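Local coordinates for heme-binding protein A (Haemophilus parasuis 29755, PDB 3TPA) that is a family 5 extracellular solute-binding protein that probably binds glutathione or a related small peptide, at residues A[103-115]-A[170-183]. The protein carries 1 engineered substitution. Sequence-based numbering, arbitrary orientation.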
# COMPACT_ATOMS: atom_id res chain seq x y z
N ARG A 103 -20.67 9.00 -4.15
CA ARG A 103 -21.23 7.69 -3.82
C ARG A 103 -20.64 7.26 -2.49
O ARG A 103 -21.32 6.70 -1.62
CB ARG A 103 -20.88 6.65 -4.89
CG ARG A 103 -21.38 5.26 -4.54
CD ARG A 103 -20.77 4.17 -5.43
NE ARG A 103 -21.33 2.87 -5.06
CZ ARG A 103 -21.18 1.75 -5.75
NH1 ARG A 103 -20.47 1.74 -6.87
NH2 ARG A 103 -21.75 0.64 -5.31
N GLN A 104 -19.36 7.59 -2.32
CA GLN A 104 -18.60 7.20 -1.16
C GLN A 104 -18.81 8.11 0.04
O GLN A 104 -19.05 7.64 1.14
CB GLN A 104 -17.11 7.13 -1.52
CG GLN A 104 -16.85 6.25 -2.77
CD GLN A 104 -15.41 5.89 -2.96
OE1 GLN A 104 -14.73 5.45 -2.03
NE2 GLN A 104 -14.92 6.06 -4.18
N ALA A 105 -18.74 9.42 -0.17
CA ALA A 105 -18.71 10.39 0.93
C ALA A 105 -20.08 10.75 1.51
O ALA A 105 -20.19 11.17 2.66
CB ALA A 105 -18.01 11.67 0.51
N ASP A 106 -21.11 10.62 0.69
CA ASP A 106 -22.46 11.02 1.06
C ASP A 106 -23.26 9.78 1.39
O ASP A 106 -23.63 9.03 0.50
CB ASP A 106 -23.09 11.76 -0.12
CG ASP A 106 -24.54 12.16 0.13
OD1 ASP A 106 -25.06 11.88 1.23
OD2 ASP A 106 -25.16 12.75 -0.79
N LYS A 107 -23.53 9.56 2.68
CA LYS A 107 -24.30 8.39 3.11
C LYS A 107 -25.71 8.30 2.50
O LYS A 107 -26.29 7.22 2.39
CB LYS A 107 -24.39 8.33 4.64
CG LYS A 107 -25.44 9.26 5.23
CD LYS A 107 -25.57 9.04 6.73
CE LYS A 107 -26.58 10.01 7.35
NZ LYS A 107 -28.00 9.68 7.03
N ASN A 108 -26.25 9.44 2.08
CA ASN A 108 -27.60 9.46 1.50
C ASN A 108 -27.62 9.22 -0.00
O ASN A 108 -28.69 9.07 -0.61
CB ASN A 108 -28.30 10.78 1.83
CG ASN A 108 -28.68 10.88 3.30
OD1 ASN A 108 -28.84 9.87 3.97
ND2 ASN A 108 -28.83 12.10 3.80
N HIS A 109 -26.44 9.21 -0.61
CA HIS A 109 -26.33 9.05 -2.05
C HIS A 109 -27.05 7.78 -2.44
O HIS A 109 -26.94 6.78 -1.74
CB HIS A 109 -24.86 9.00 -2.47
CG HIS A 109 -24.64 9.23 -3.94
ND1 HIS A 109 -24.90 8.27 -4.89
CD2 HIS A 109 -24.21 10.33 -4.61
CE1 HIS A 109 -24.64 8.77 -6.09
NE2 HIS A 109 -24.22 10.02 -5.94
N PRO A 110 -27.83 7.81 -3.54
CA PRO A 110 -28.57 6.65 -4.02
C PRO A 110 -27.69 5.42 -4.29
O PRO A 110 -28.19 4.29 -4.20
CB PRO A 110 -29.20 7.14 -5.33
CG PRO A 110 -29.33 8.62 -5.15
CD PRO A 110 -28.14 9.02 -4.33
N TYR A 111 -26.43 5.61 -4.65
CA TYR A 111 -25.58 4.44 -4.92
C TYR A 111 -24.75 4.02 -3.71
O TYR A 111 -24.00 3.04 -3.77
CB TYR A 111 -24.67 4.68 -6.15
CG TYR A 111 -25.21 4.11 -7.45
CD1 TYR A 111 -26.12 4.82 -8.23
CD2 TYR A 111 -24.82 2.84 -7.89
CE1 TYR A 111 -26.60 4.29 -9.42
CE2 TYR A 111 -25.29 2.31 -9.07
CZ TYR A 111 -26.18 3.03 -9.83
OH TYR A 111 -26.64 2.48 -11.00
N HIS A 112 -24.90 4.74 -2.59
CA HIS A 112 -24.06 4.50 -1.41
C HIS A 112 -24.18 3.07 -0.85
O HIS A 112 -23.20 2.53 -0.33
CB HIS A 112 -24.37 5.52 -0.30
CG HIS A 112 -23.41 5.47 0.85
ND1 HIS A 112 -22.20 6.13 0.84
CD2 HIS A 112 -23.49 4.84 2.05
CE1 HIS A 112 -21.57 5.91 1.99
NE2 HIS A 112 -22.33 5.13 2.74
N ASN A 113 -25.37 2.48 -0.93
CA ASN A 113 -25.62 1.12 -0.44
C ASN A 113 -25.87 0.12 -1.54
O ASN A 113 -26.27 -1.01 -1.29
CB ASN A 113 -26.81 1.10 0.51
CG ASN A 113 -26.54 1.82 1.80
OD1 ASN A 113 -25.48 1.64 2.40
ND2 ASN A 113 -27.47 2.65 2.22
N VAL A 114 -25.65 0.54 -2.77
CA VAL A 114 -25.76 -0.38 -3.87
C VAL A 114 -24.64 -1.41 -3.71
O VAL A 114 -23.52 -1.07 -3.32
CB VAL A 114 -25.70 0.36 -5.22
CG1 VAL A 114 -25.47 -0.59 -6.36
CG2 VAL A 114 -27.00 1.13 -5.43
N SER A 115 -24.98 -2.67 -3.94
CA SER A 115 -24.06 -3.79 -3.74
C SER A 115 -23.69 -3.96 -2.28
O SER A 115 -22.70 -4.63 -1.97
CB SER A 115 -22.80 -3.61 -4.58
OG SER A 115 -23.09 -3.77 -5.96
N ALA A 170 -24.46 4.71 -14.67
CA ALA A 170 -25.09 4.55 -13.36
C ALA A 170 -26.55 5.05 -13.36
O ALA A 170 -27.44 4.41 -12.80
CB ALA A 170 -24.28 5.27 -12.29
N ASP A 171 -26.79 6.19 -14.00
CA ASP A 171 -28.16 6.68 -14.12
C ASP A 171 -29.02 5.66 -14.84
O ASP A 171 -30.12 5.34 -14.38
CB ASP A 171 -28.21 8.04 -14.85
CG ASP A 171 -27.70 9.18 -13.99
OD1 ASP A 171 -27.56 9.00 -12.77
OD2 ASP A 171 -27.43 10.27 -14.54
N GLN A 172 -28.52 5.15 -15.97
CA GLN A 172 -29.29 4.19 -16.76
C GLN A 172 -29.65 2.96 -15.96
O GLN A 172 -30.80 2.51 -15.99
CB GLN A 172 -28.53 3.75 -18.02
CG GLN A 172 -29.32 2.76 -18.87
CD GLN A 172 -28.52 2.15 -20.00
OE1 GLN A 172 -28.17 2.83 -20.97
NE2 GLN A 172 -28.23 0.86 -19.89
N LEU A 173 -28.67 2.41 -15.24
CA LEU A 173 -28.87 1.17 -14.49
C LEU A 173 -29.86 1.35 -13.36
O LEU A 173 -30.65 0.45 -13.08
CB LEU A 173 -27.55 0.64 -13.94
CG LEU A 173 -26.56 0.19 -15.01
CD1 LEU A 173 -25.17 -0.01 -14.41
CD2 LEU A 173 -27.06 -1.09 -15.70
N LEU A 174 -29.82 2.50 -12.71
CA LEU A 174 -30.75 2.77 -11.61
C LEU A 174 -32.16 2.78 -12.19
O LEU A 174 -33.06 2.08 -11.71
CB LEU A 174 -30.40 4.10 -10.95
CG LEU A 174 -30.94 4.35 -9.54
CD1 LEU A 174 -30.56 3.23 -8.59
CD2 LEU A 174 -30.44 5.69 -9.03
N ALA A 175 -32.33 3.54 -13.26
CA ALA A 175 -33.57 3.59 -14.02
C ALA A 175 -34.04 2.20 -14.44
O ALA A 175 -35.23 1.91 -14.43
CB ALA A 175 -33.41 4.48 -15.23
N GLN A 176 -33.09 1.34 -14.80
CA GLN A 176 -33.42 0.00 -15.27
C GLN A 176 -33.64 -0.98 -14.12
O GLN A 176 -34.00 -2.14 -14.34
CB GLN A 176 -32.35 -0.51 -16.24
CG GLN A 176 -32.39 0.19 -17.59
CD GLN A 176 -31.25 -0.23 -18.50
OE1 GLN A 176 -30.13 -0.45 -18.05
NE2 GLN A 176 -31.54 -0.35 -19.80
N GLY A 177 -33.46 -0.49 -12.90
CA GLY A 177 -33.68 -1.31 -11.72
C GLY A 177 -32.57 -2.30 -11.43
O GLY A 177 -32.78 -3.24 -10.67
N LYS A 178 -31.39 -2.10 -12.02
CA LYS A 178 -30.24 -2.98 -11.73
C LYS A 178 -28.92 -2.22 -11.50
O LYS A 178 -27.95 -2.38 -12.26
CB LYS A 178 -30.09 -4.04 -12.83
CG LYS A 178 -30.21 -3.51 -14.25
CD LYS A 178 -29.89 -4.60 -15.27
CE LYS A 178 -30.25 -4.18 -16.69
NZ LYS A 178 -29.43 -3.04 -17.20
N PRO A 179 -28.87 -1.40 -10.44
CA PRO A 179 -27.69 -0.57 -10.15
C PRO A 179 -26.49 -1.44 -9.81
O PRO A 179 -25.34 -0.99 -9.96
CB PRO A 179 -28.12 0.24 -8.92
CG PRO A 179 -29.19 -0.58 -8.28
CD PRO A 179 -29.93 -1.23 -9.43
N GLU A 180 -26.74 -2.67 -9.36
CA GLU A 180 -25.65 -3.58 -9.03
C GLU A 180 -24.74 -3.79 -10.23
O GLU A 180 -23.55 -4.05 -10.08
CB GLU A 180 -26.19 -4.93 -8.55
CG GLU A 180 -26.50 -4.96 -7.06
CD GLU A 180 -27.71 -4.13 -6.70
OE1 GLU A 180 -28.63 -4.01 -7.54
OE2 GLU A 180 -27.75 -3.60 -5.56
N THR A 181 -25.30 -3.68 -11.42
CA THR A 181 -24.54 -3.93 -12.63
C THR A 181 -23.33 -3.00 -12.73
O THR A 181 -22.35 -3.31 -13.39
CB THR A 181 -25.42 -3.82 -13.87
OG1 THR A 181 -26.45 -4.81 -13.80
CG2 THR A 181 -24.61 -4.06 -15.12
N LEU A 182 -23.42 -1.84 -12.07
CA LEU A 182 -22.35 -0.86 -12.10
C LEU A 182 -21.09 -1.48 -11.53
O LEU A 182 -19.99 -1.23 -12.01
CB LEU A 182 -22.72 0.40 -11.29
CG LEU A 182 -21.79 1.61 -11.42
CD1 LEU A 182 -21.93 2.31 -12.77
CD2 LEU A 182 -22.05 2.59 -10.31
N ASP A 183 -21.27 -2.30 -10.51
CA ASP A 183 -20.14 -2.91 -9.82
C ASP A 183 -19.69 -4.23 -10.46
O ASP A 183 -18.54 -4.62 -10.34
CB ASP A 183 -20.46 -3.11 -8.34
CG ASP A 183 -20.72 -1.81 -7.63
OD1 ASP A 183 -19.88 -0.89 -7.79
OD2 ASP A 183 -21.75 -1.69 -6.94
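Ser115 and Glu180 bring the backbones closest, CA to CA 5.5 Å, where, in this family 5 extracellular solute-binding protein, the turns that follow helix 94-105 meet helices 167-175 and 181-184 and the turn that joins them. Three type I turns lead from Asp106 to Val114, and a Schellman motif at Gly177 ends helix 167-175. Tyr111 pushes its ring between the two helices: CE2 lies 3.5 Å from Leu182 CD2, and the Ala170 and Pro179 carbonyl oxygens sit near the ring plane at its edge. The Tyr111 hydroxyl donates over 2.8 Å, in the carbonyl plane and on a lone pair, to Ala170 O, which also accepts the helical N-H of Leu174. Phe99 meets the tyrosine edge-to-face. The second element is an end-on salt bridge. An extended Arg103 chain, with CG anti to N (chi1 177°), presents NH1 to Asp183 OD1 and NH2 to Asp183 OD2, each at 2.8 Å and each on a syn lone pair, with guanidinium and carboxylate planes 25° apart. Arg103 NE and Val114 N reach Tyr111 O from opposite faces, linking the arginine to the tyrosine's turn. Ser22 also bonds Asp183 OD1, while Ser115 OG donates to Asp183 OD2 at 2.7 Å from its anti side.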